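PDB 3UOR: ABC transporter sugar binding protein from Xanthomonas axonopodis pv. citri, which probably binds maltose or related sugars in the periplasm and delivers them to an ABC transporter for uptake into the cell. Local coordinates for residues A[159-171]-A[285-297]. Residues are numbered along the deposited sequence; the frame is centred on the assembly and turned at random.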
# COMPACT_ATOMS: atom_id res chain seq x y z
N TYR A 159 -2.38 -26.87 12.16
CA TYR A 159 -2.47 -25.60 12.87
C TYR A 159 -3.83 -24.96 12.89
O TYR A 159 -4.53 -24.93 11.88
CB TYR A 159 -1.49 -24.60 12.27
CG TYR A 159 -0.04 -24.97 12.43
CD1 TYR A 159 0.59 -25.79 11.50
CD2 TYR A 159 0.71 -24.46 13.48
CE1 TYR A 159 1.94 -26.13 11.63
CE2 TYR A 159 2.06 -24.77 13.62
CZ TYR A 159 2.67 -25.60 12.69
OH TYR A 159 4.01 -25.91 12.83
N SER A 160 -4.19 -24.41 14.05
CA SER A 160 -5.38 -23.60 14.17
C SER A 160 -5.03 -22.11 14.21
O SER A 160 -5.89 -21.26 13.99
CB SER A 160 -6.13 -23.95 15.45
OG SER A 160 -5.47 -23.41 16.59
N GLN A 161 -3.77 -21.80 14.51
CA GLN A 161 -3.29 -20.42 14.57
C GLN A 161 -2.42 -20.10 13.35
O GLN A 161 -1.61 -20.93 12.92
CB GLN A 161 -2.40 -20.22 15.81
CG GLN A 161 -3.04 -20.63 17.13
CD GLN A 161 -4.36 -19.96 17.34
OE1 GLN A 161 -4.43 -18.75 17.57
NE2 GLN A 161 -5.44 -20.74 17.25
N MET A 162 -2.59 -18.92 12.79
CA MET A 162 -1.65 -18.46 11.78
C MET A 162 -0.38 -18.05 12.52
O MET A 162 -0.44 -17.67 13.68
CB MET A 162 -2.23 -17.30 10.96
CG MET A 162 -3.20 -17.74 9.88
SD MET A 162 -2.37 -18.61 8.54
CE MET A 162 -1.89 -17.17 7.56
N PRO A 163 0.78 -18.17 11.84
CA PRO A 163 2.10 -17.79 12.36
C PRO A 163 2.19 -16.29 12.58
O PRO A 163 1.54 -15.56 11.83
CB PRO A 163 3.05 -18.18 11.22
CG PRO A 163 2.18 -18.15 9.98
CD PRO A 163 0.84 -18.68 10.46
N LYS A 164 2.97 -15.84 13.57
CA LYS A 164 3.14 -14.41 13.79
C LYS A 164 4.59 -13.98 13.67
O LYS A 164 4.88 -12.80 13.48
CB LYS A 164 2.61 -13.98 15.16
CG LYS A 164 1.13 -14.23 15.37
CD LYS A 164 0.65 -13.67 16.71
CE LYS A 164 -0.85 -13.84 16.86
NZ LYS A 164 -1.40 -12.90 17.88
N THR A 165 5.51 -14.94 13.82
CA THR A 165 6.91 -14.66 13.61
C THR A 165 7.39 -15.29 12.30
O THR A 165 6.82 -16.26 11.82
CB THR A 165 7.77 -15.21 14.74
OG1 THR A 165 7.87 -16.63 14.57
CG2 THR A 165 7.13 -14.90 16.10
N TRP A 166 8.46 -14.74 11.75
CA TRP A 166 9.13 -15.35 10.61
C TRP A 166 9.40 -16.84 10.82
O TRP A 166 9.04 -17.66 9.96
CB TRP A 166 10.42 -14.61 10.31
CG TRP A 166 10.20 -13.30 9.54
CD1 TRP A 166 9.01 -12.64 9.36
CD2 TRP A 166 11.20 -12.51 8.89
NE1 TRP A 166 9.22 -11.49 8.63
CE2 TRP A 166 10.56 -11.39 8.33
CE3 TRP A 166 12.59 -12.65 8.73
CZ2 TRP A 166 11.25 -10.41 7.60
CZ3 TRP A 166 13.28 -11.68 8.01
CH2 TRP A 166 12.61 -10.58 7.45
N ALA A 167 10.03 -17.20 11.94
CA ALA A 167 10.37 -18.61 12.17
C ALA A 167 9.13 -19.50 12.22
O ALA A 167 9.11 -20.59 11.65
CB ALA A 167 11.20 -18.79 13.43
N GLU A 168 8.08 -19.04 12.91
CA GLU A 168 6.81 -19.76 12.93
C GLU A 168 6.27 -19.90 11.50
O GLU A 168 5.72 -20.93 11.11
CB GLU A 168 5.79 -19.04 13.81
CG GLU A 168 6.17 -18.98 15.29
CD GLU A 168 5.28 -18.06 16.11
OE1 GLU A 168 4.40 -17.36 15.53
OE2 GLU A 168 5.46 -18.04 17.35
N MET A 169 6.40 -18.84 10.71
CA MET A 169 5.90 -18.87 9.35
C MET A 169 6.64 -19.96 8.55
O MET A 169 6.02 -20.73 7.79
CB MET A 169 6.05 -17.51 8.67
CG MET A 169 5.23 -17.41 7.39
SD MET A 169 5.49 -15.87 6.52
CE MET A 169 4.56 -16.22 5.04
N GLU A 170 7.96 -20.03 8.73
CA GLU A 170 8.75 -21.04 8.02
C GLU A 170 8.31 -22.47 8.38
O GLU A 170 8.13 -23.32 7.49
CB GLU A 170 10.25 -20.84 8.29
CG GLU A 170 10.74 -19.48 7.81
CD GLU A 170 12.25 -19.43 7.68
OE1 GLU A 170 12.94 -20.21 8.36
OE2 GLU A 170 12.76 -18.61 6.90
N GLN A 171 8.13 -22.73 9.67
CA GLN A 171 7.67 -24.05 10.12
C GLN A 171 6.28 -24.39 9.58
O GLN A 171 6.05 -25.50 9.14
CB GLN A 171 7.68 -24.14 11.63
CG GLN A 171 9.07 -24.05 12.20
CD GLN A 171 9.89 -25.24 11.79
OE1 GLN A 171 9.42 -26.38 11.86
NE2 GLN A 171 11.11 -24.99 11.33
N GLY A 285 -9.51 -16.95 5.36
CA GLY A 285 -9.49 -15.71 6.08
C GLY A 285 -8.28 -14.88 5.75
O GLY A 285 -7.54 -15.20 4.81
N THR A 286 -8.07 -13.83 6.53
CA THR A 286 -6.93 -12.96 6.36
C THR A 286 -6.18 -12.90 7.68
O THR A 286 -6.79 -13.00 8.74
CB THR A 286 -7.41 -11.56 5.98
OG1 THR A 286 -8.26 -11.07 7.01
CG2 THR A 286 -8.19 -11.58 4.68
N ALA A 287 -4.85 -12.74 7.63
CA ALA A 287 -4.04 -12.68 8.85
C ALA A 287 -2.95 -11.66 8.63
O ALA A 287 -2.41 -11.54 7.54
CB ALA A 287 -3.42 -14.06 9.20
N PRO A 288 -2.59 -10.92 9.68
CA PRO A 288 -1.58 -9.89 9.43
C PRO A 288 -0.22 -10.52 9.16
O PRO A 288 -0.03 -11.69 9.43
CB PRO A 288 -1.60 -9.06 10.73
CG PRO A 288 -2.21 -9.94 11.76
CD PRO A 288 -3.05 -10.97 11.07
N LEU A 289 0.70 -9.74 8.61
CA LEU A 289 1.98 -10.26 8.13
C LEU A 289 2.91 -10.65 9.29
O LEU A 289 3.17 -9.84 10.16
CB LEU A 289 2.64 -9.16 7.28
CG LEU A 289 3.48 -9.49 6.05
CD1 LEU A 289 2.76 -10.46 5.11
CD2 LEU A 289 3.90 -8.22 5.33
N PRO A 290 3.40 -11.91 9.31
CA PRO A 290 4.37 -12.20 10.37
C PRO A 290 5.60 -11.31 10.25
O PRO A 290 5.97 -10.91 9.14
CB PRO A 290 4.75 -13.65 10.10
CG PRO A 290 3.54 -14.22 9.39
CD PRO A 290 3.03 -13.11 8.54
N GLY A 291 6.23 -10.98 11.37
CA GLY A 291 7.48 -10.24 11.36
C GLY A 291 8.56 -11.04 12.06
O GLY A 291 8.29 -12.13 12.58
N PRO A 292 9.80 -10.52 12.09
CA PRO A 292 10.93 -11.23 12.70
C PRO A 292 10.70 -11.68 14.15
O PRO A 292 11.08 -12.81 14.52
CB PRO A 292 12.06 -10.20 12.64
CG PRO A 292 11.72 -9.35 11.43
CD PRO A 292 10.23 -9.31 11.35
N ASN A 293 10.07 -10.82 14.95
CA ASN A 293 9.88 -11.06 16.38
C ASN A 293 8.43 -11.11 16.80
O ASN A 293 8.13 -11.22 17.98
CB ASN A 293 10.57 -9.97 17.17
CG ASN A 293 12.03 -9.88 16.84
OD1 ASN A 293 12.74 -10.87 16.92
ND2 ASN A 293 12.47 -8.71 16.42
N GLY A 294 7.53 -11.04 15.83
CA GLY A 294 6.11 -10.97 16.11
C GLY A 294 5.45 -10.30 14.92
O GLY A 294 6.12 -10.02 13.91
N LEU A 295 4.15 -10.07 15.02
CA LEU A 295 3.43 -9.43 13.94
C LEU A 295 4.16 -8.15 13.59
O LEU A 295 4.49 -7.35 14.47
CB LEU A 295 2.00 -9.14 14.38
CG LEU A 295 1.17 -10.41 14.52
CD1 LEU A 295 -0.30 -10.05 14.76
CD2 LEU A 295 1.32 -11.20 13.25
N GLY A 296 4.44 -7.94 12.31
CA GLY A 296 5.34 -6.87 11.94
C GLY A 296 4.73 -5.74 11.14
O GLY A 296 3.51 -5.65 10.98
N ALA A 297 5.60 -4.88 10.64
CA ALA A 297 5.17 -3.77 9.80
C ALA A 297 4.71 -4.29 8.46
O ALA A 297 4.83 -5.48 8.16
CB ALA A 297 6.29 -2.78 9.61
O HOH W 1 -0.59 -13.84 11.15
O HOH W 2 11.35 -15.33 13.61
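The indole of Trp166 carries the ring of Pro292 on one face: Pro292 CD sits 3.8 Å from the centroid of the five-membered ring, 21° off its normal, a CH-pi contact in which the two side chains run side by side. With CG anti to its own carbonyl carbon (chi1 -79°), the indole swings back alongside 290-292 and brings NE1 to Pro290 O, which lies at the ring edge, in its plane. The bond from Trp166 NE1 to Pro290 O is weak, at 3.3 Å; the main acceptor of the indole N-H is Gln203 OE1, and Gln203 NE2 in turn donates to Pro290 O. Phe229 stacks on the same tryptophan.

Two backbone bonds bracket Thr165 and bridge it to Gly291, joining the start of the helix to the 290-294 loop. Trp166 N gives its hydrogen to Gly291 O at 2.7 Å, and Gly291 N reaches Lys164 O at 3.1 Å. A water between Ala167 N and Pro292 O extends this link into the first turn of the helix. That turn is closed by a capping box: Glu168 N donates to Thr165 OG1 and Thr165 N returns a bond to Glu168 OE1, which is also gripped by Lys164 N.

Pro290 packs against Pro163 and Met169, its CG 3.8 Å from Met169 SD, the side chains of Pro290 and Met169 crossing at about a right angle. Separately, the aliphatic part of Lys164 lies against Leu295, Lys164 CB to Leu295 CD2 3.6 Å. Farther along, Met162 folds its bent chain over Ala287 CB. The contact thus joins the capped N-terminus of helix 166-180 to the loop leaving strand 284-287, packing within one lobe of the two-lobed alpha/beta fold of periplasmic solute-binding proteins.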